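Alkyl hydroperoxide reductase E (Mycobacterium tuberculosis, PDB 5C04) probably reduces hydrogen peroxide and organic hydroperoxides to water and alcohols with electrons from mycoredoxin, helping protect the cell against oxidative stress. Local coordinates at residues Y27-L40 against F60-V72. The protein carries 1 engineered substitution. Sequence-based numbering, arbitrary orientation.
Sequences YRGAKNVLLVFHPL and FENDDSAALAISV. Engineered in segment 27-40: His-38 (natural residue Phe).
Seven backbone hydrogen bonds run between 32-38 and 64-70, from Asn-32 N to Asp-64 O up to His-38 N on Ile-70 O, joining two neighbouring parallel strands. The middle ones are nearly straight: Val-36 N reaches Leu-68 O at 2.8 Å with 178° at the hydrogen.

On one face of the sheet the packing is apolar. Ile-70 lies beside Phe-37, its CD1 over one ring face in a CH-pi contact, 4.2 Å from the centroid, and its CG2 near CE2. Leu-68 CD1 touches both Val-33 CG1 (3.7 Å) and Leu-35 CD2, while Tyr-27 brings CE1 to 3.5 Å from Ala-66 CB. On the other face, Leu-34 CD2 touches Phe-60 CD1. A second CH-pi contact sets Ser-71 CB over the engineered His-38 ring, 3.8 Å from its centroid.

Polar side chains join both ends. Lys-31, bent at its last torsion (chi4 -75°), turns NZ onto Asn-62 O at 2.9 Å. In the conformer described, Ser-71 OG donates to His-38 O (2.8 Å) from above the carbonyl plane.

Helix 44-55 completes this beta-alpha-beta crossover of the thioredoxin fold. Regular parallel pairing and an apolar face join the two strands in the buried core, whose polar end at Ser-71 meets the backbone where His-38 and Pro-39 touch Cys-46, the probable active-site cysteine.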
loop_
_atom_site.group_PDB
_atom_site.type_symbol
_atom_site.label_atom_id
_atom_site.label_comp_id
_atom_site.label_asym_id
_atom_site.label_seq_id
_atom_site.Cartn_x
_atom_site.Cartn_y
_atom_site.Cartn_z
ATOM N N TYR A 27 21.842 5.759 13.404
ATOM C CA TYR A 27 22.331 4.666 14.252
ATOM C C TYR A 27 23.864 4.524 14.276
ATOM O O TYR A 27 24.415 3.755 15.090
ATOM C CB TYR A 27 21.708 3.339 13.816
ATOM C CG TYR A 27 20.212 3.254 14.025
ATOM C CD1 TYR A 27 19.680 2.919 15.270
ATOM C CD2 TYR A 27 19.321 3.528 12.982
ATOM C CE1 TYR A 27 18.301 2.825 15.457
ATOM C CE2 TYR A 27 17.952 3.449 13.170
ATOM C CZ TYR A 27 17.449 3.106 14.402
ATOM O OH TYR A 27 16.087 3.015 14.589
ATOM N N ARG A 28 24.548 5.235 13.386
ATOM C CA ARG A 28 26.007 5.117 13.296
ATOM C C ARG A 28 26.685 5.474 14.596
ATOM O O ARG A 28 26.310 6.441 15.261
ATOM C CB ARG A 28 26.587 5.962 12.173
ATOM C CG ARG A 28 26.449 5.296 10.823
ATOM C CD ARG A 28 27.482 5.840 9.865
ATOM N NE ARG A 28 27.179 5.461 8.492
ATOM C CZ ARG A 28 27.906 5.821 7.442
ATOM N NH1 ARG A 28 28.981 6.579 7.610
ATOM N NH2 ARG A 28 27.555 5.428 6.220
ATOM N N GLY A 29 27.674 4.656 14.944
ATOM C CA GLY A 29 28.445 4.817 16.168
ATOM C C GLY A 29 27.748 4.286 17.406
ATOM O O GLY A 29 28.362 4.235 18.473
ATOM N N ALA A 30 26.484 3.868 17.275
ATOM C CA ALA A 30 25.676 3.465 18.427
ATOM C C ALA A 30 25.189 2.018 18.333
ATOM O O ALA A 30 25.394 1.227 19.251
ATOM C CB ALA A 30 24.487 4.405 18.571
ATOM N N LYS A 31 24.532 1.673 17.227
ATOM C CA LYS A 31 23.920 0.357 17.071
ATOM C C LYS A 31 24.191 -0.294 15.722
ATOM O O LYS A 31 24.289 0.387 14.689
ATOM C CB LYS A 31 22.414 0.473 17.281
ATOM C CG LYS A 31 22.025 0.923 18.678
ATOM C CD LYS A 31 20.518 0.968 18.839
ATOM C CE LYS A 31 20.101 1.686 20.109
ATOM N NZ LYS A 31 20.347 0.834 21.301
ATOM N N ASN A 32 24.298 -1.620 15.747
ATOM C CA ASN A 32 24.149 -2.446 14.558
ATOM C C ASN A 32 22.668 -2.473 14.194
ATOM O O ASN A 32 21.805 -2.518 15.078
ATOM C CB ASN A 32 24.669 -3.863 14.794
ATOM C CG ASN A 32 26.098 -3.865 15.298
ATOM O OD1 ASN A 32 26.985 -3.346 14.622
ATOM N ND2 ASN A 32 26.314 -4.408 16.492
ATOM N N VAL A 33 22.394 -2.459 12.900
ATOM C CA VAL A 33 21.016 -2.372 12.409
ATOM C C VAL A 33 20.677 -3.570 11.549
ATOM O O VAL A 33 21.336 -3.831 10.535
ATOM C CB VAL A 33 20.770 -1.077 11.619
ATOM C CG1 VAL A 33 19.291 -0.963 11.232
ATOM C CG2 VAL A 33 21.182 0.168 12.394
ATOM N N LEU A 34 19.589 -4.243 11.927
ATOM C CA LEU A 34 19.001 -5.322 11.150
ATOM C C LEU A 34 17.908 -4.695 10.284
ATOM O O LEU A 34 16.950 -4.112 10.821
ATOM C CB LEU A 34 18.364 -6.369 12.058
ATOM C CG LEU A 34 17.707 -7.561 11.370
ATOM C CD1 LEU A 34 18.700 -8.464 10.666
ATOM C CD2 LEU A 34 16.873 -8.346 12.369
ATOM N N LEU A 35 18.088 -4.818 8.981
ATOM C CA LEU A 35 17.077 -4.359 7.988
ATOM C C LEU A 35 16.334 -5.561 7.456
ATOM O O LEU A 35 16.939 -6.434 6.806
ATOM C CB LEU A 35 17.751 -3.657 6.813
ATOM C CG LEU A 35 18.615 -2.443 7.163
ATOM C CD1 LEU A 35 19.226 -1.856 5.910
ATOM C CD2 LEU A 35 17.826 -1.396 7.925
ATOM N N VAL A 36 15.025 -5.624 7.749
ATOM C CA VAL A 36 14.174 -6.733 7.304
ATOM C C VAL A 36 13.205 -6.207 6.223
ATOM O O VAL A 36 12.110 -5.695 6.516
ATOM C CB VAL A 36 13.407 -7.391 8.475
ATOM C CG1 VAL A 36 12.601 -8.590 7.970
ATOM C CG2 VAL A 36 14.391 -7.802 9.606
ATOM N N PHE A 37 13.632 -6.330 4.981
ATOM C CA PHE A 37 12.728 -6.033 3.836
ATOM C C PHE A 37 11.721 -7.154 3.725
ATOM O O PHE A 37 12.065 -8.325 3.897
ATOM C CB PHE A 37 13.517 -5.906 2.534
ATOM C CG PHE A 37 14.372 -4.669 2.458
ATOM C CD1 PHE A 37 15.677 -4.661 2.947
ATOM C CD2 PHE A 37 13.891 -3.515 1.859
ATOM C CE1 PHE A 37 16.476 -3.524 2.851
ATOM C CE2 PHE A 37 14.687 -2.378 1.751
ATOM C CZ PHE A 37 15.965 -2.384 2.259
ATOM N N HIS A 38 10.469 -6.823 3.395
ATOM C CA HIS A 38 9.479 -7.875 3.198
ATOM C C HIS A 38 8.388 -7.410 2.244
ATOM O O HIS A 38 8.171 -6.201 2.104
ATOM C CB HIS A 38 8.905 -8.374 4.517
ATOM C CG HIS A 38 8.064 -7.376 5.204
ATOM N ND1 HIS A 38 6.690 -7.376 5.070
ATOM C CD2 HIS A 38 8.377 -6.285 5.945
ATOM C CE1 HIS A 38 6.196 -6.357 5.740
ATOM N NE2 HIS A 38 7.184 -5.684 6.281
ATOM N N PRO A 39 7.726 -8.366 1.574
ATOM C CA PRO A 39 6.690 -8.035 0.606
ATOM C C PRO A 39 5.510 -7.147 1.045
ATOM O O PRO A 39 5.364 -6.035 0.525
ATOM C CB PRO A 39 6.203 -9.418 0.160
ATOM C CG PRO A 39 7.416 -10.255 0.203
ATOM C CD PRO A 39 8.223 -9.737 1.381
ATOM N N LEU A 40 4.654 -7.611 1.953
ATOM C CA LEU A 40 3.386 -6.935 2.168
ATOM C C LEU A 40 2.774 -7.205 3.523
ATOM O O LEU A 40 2.615 -8.365 3.938
ATOM C CB LEU A 40 2.349 -7.372 1.130
ATOM C CG LEU A 40 2.458 -6.855 -0.321
ATOM C CD1 LEU A 40 1.383 -7.519 -1.188
ATOM C CD2 LEU A 40 2.372 -5.339 -0.365
ATOM N N PHE A 60 16.827 -8.620 19.073
ATOM C CA PHE A 60 17.067 -7.759 17.927
ATOM C C PHE A 60 17.074 -6.268 18.227
ATOM O O PHE A 60 17.664 -5.498 17.472
ATOM C CB PHE A 60 15.994 -8.038 16.870
ATOM C CG PHE A 60 15.950 -9.471 16.421
ATOM C CD1 PHE A 60 16.994 -10.002 15.693
ATOM C CD2 PHE A 60 14.877 -10.278 16.721
ATOM C CE1 PHE A 60 16.976 -11.320 15.274
ATOM C CE2 PHE A 60 14.834 -11.605 16.287
ATOM C CZ PHE A 60 15.894 -12.126 15.565
ATOM N N GLU A 61 16.371 -5.869 19.281
ATOM C CA GLU A 61 16.243 -4.477 19.662
ATOM C C GLU A 61 16.664 -4.405 21.115
ATOM O O GLU A 61 15.923 -4.829 22.003
ATOM C CB GLU A 61 14.790 -4.010 19.479
ATOM C CG GLU A 61 14.542 -2.520 19.591
ATOM C CD GLU A 61 13.061 -2.203 19.492
ATOM O OE1 GLU A 61 12.348 -2.485 20.486
ATOM O OE2 GLU A 61 12.615 -1.699 18.427
ATOM N N ASN A 62 17.859 -3.861 21.339
ATOM C CA ASN A 62 18.521 -3.864 22.653
ATOM C C ASN A 62 19.609 -2.783 22.663
ATOM O O ASN A 62 19.624 -1.931 21.785
ATOM C CB ASN A 62 19.064 -5.268 22.957
ATOM C CG ASN A 62 20.020 -5.789 21.894
ATOM O OD1 ASN A 62 20.960 -5.098 21.465
ATOM N ND2 ASN A 62 19.784 -7.027 21.461
ATOM N N ASP A 63 20.501 -2.809 23.651
ATOM C CA ASP A 63 21.570 -1.805 23.740
ATOM C C ASP A 63 22.543 -1.823 22.559
ATOM O O ASP A 63 23.123 -0.786 22.229
ATOM C CB ASP A 63 22.363 -1.976 25.046
ATOM C CG ASP A 63 21.544 -1.639 26.287
ATOM O OD1 ASP A 63 20.522 -0.931 26.166
ATOM O OD2 ASP A 63 21.946 -2.069 27.397
ATOM N N ASP A 64 22.705 -2.985 21.921
ATOM C CA ASP A 64 23.659 -3.144 20.812
ATOM C C ASP A 64 23.052 -3.107 19.403
ATOM O O ASP A 64 23.775 -2.857 18.431
ATOM C CB ASP A 64 24.402 -4.470 20.969
ATOM C CG ASP A 64 25.061 -4.611 22.329
ATOM O OD1 ASP A 64 25.614 -3.612 22.809
ATOM O OD2 ASP A 64 24.997 -5.711 22.903
ATOM N N SER A 65 21.746 -3.381 19.300
ATOM C CA SER A 65 21.090 -3.656 18.004
ATOM C C SER A 65 19.766 -2.912 17.876
ATOM O O SER A 65 19.054 -2.686 18.863
ATOM C CB SER A 65 20.826 -5.168 17.854
ATOM O OG SER A 65 22.029 -5.923 18.092
ATOM N N ALA A 66 19.422 -2.576 16.632
ATOM C CA ALA A 66 18.092 -2.081 16.300
ATOM C C ALA A 66 17.578 -2.901 15.132
ATOM O O ALA A 66 18.368 -3.442 14.358
ATOM C CB ALA A 66 18.136 -0.617 15.927
ATOM N N ALA A 67 16.255 -3.024 15.030
ATOM C CA ALA A 67 15.638 -3.737 13.921
ATOM C C ALA A 67 14.591 -2.856 13.246
ATOM O O ALA A 67 13.768 -2.251 13.923
ATOM C CB ALA A 67 15.003 -5.020 14.389
ATOM N N LEU A 68 14.652 -2.828 11.922
ATOM C CA LEU A 68 13.711 -2.041 11.109
ATOM C C LEU A 68 13.116 -2.923 10.041
ATOM O O LEU A 68 13.841 -3.511 9.246
ATOM C CB LEU A 68 14.439 -0.879 10.426
ATOM C CG LEU A 68 15.293 0.013 11.339
ATOM C CD1 LEU A 68 16.180 0.958 10.549
ATOM C CD2 LEU A 68 14.400 0.791 12.272
ATOM N N ALA A 69 11.792 -2.980 9.993
ATOM C CA ALA A 69 11.108 -3.715 8.939
ATOM C C ALA A 69 10.818 -2.701 7.830
ATOM O O ALA A 69 10.509 -1.552 8.153
ATOM C CB ALA A 69 9.851 -4.361 9.472
ATOM N N ILE A 70 11.036 -3.064 6.580
ATOM C CA ILE A 70 10.778 -2.141 5.450
ATOM C C ILE A 70 9.932 -2.813 4.384
ATOM O O ILE A 70 10.252 -3.907 3.925
ATOM C CB ILE A 70 12.114 -1.709 4.801
ATOM C CG1 ILE A 70 13.049 -1.103 5.869
ATOM C CG2 ILE A 70 11.895 -0.762 3.617
ATOM C CD1 ILE A 70 14.465 -0.769 5.402
ATOM N N SER A 71 8.868 -2.129 3.957
ATOM C CA SER A 71 7.966 -2.667 2.953
ATOM C C SER A 71 7.374 -1.503 2.180
ATOM O O SER A 71 7.457 -0.369 2.644
ATOM C CB SER A 71 6.876 -3.469 3.644
ATOM O OG SER A 71 6.193 -4.290 2.714
ATOM N N VAL A 72 6.737 -1.805 1.038
ATOM C CA VAL A 72 6.164 -0.745 0.200
ATOM C C VAL A 72 4.856 -0.138 0.716
ATOM O O VAL A 72 4.362 0.813 0.093
ATOM C CB VAL A 72 6.013 -1.205 -1.274
ATOM C CG1 VAL A 72 7.364 -1.534 -1.899
ATOM C CG2 VAL A 72 5.004 -2.329 -1.412
HETATM O O HOH W 1 24.746 -6.321 17.767
HETATM O O HOH W 2 7.501 -4.566 -0.057
#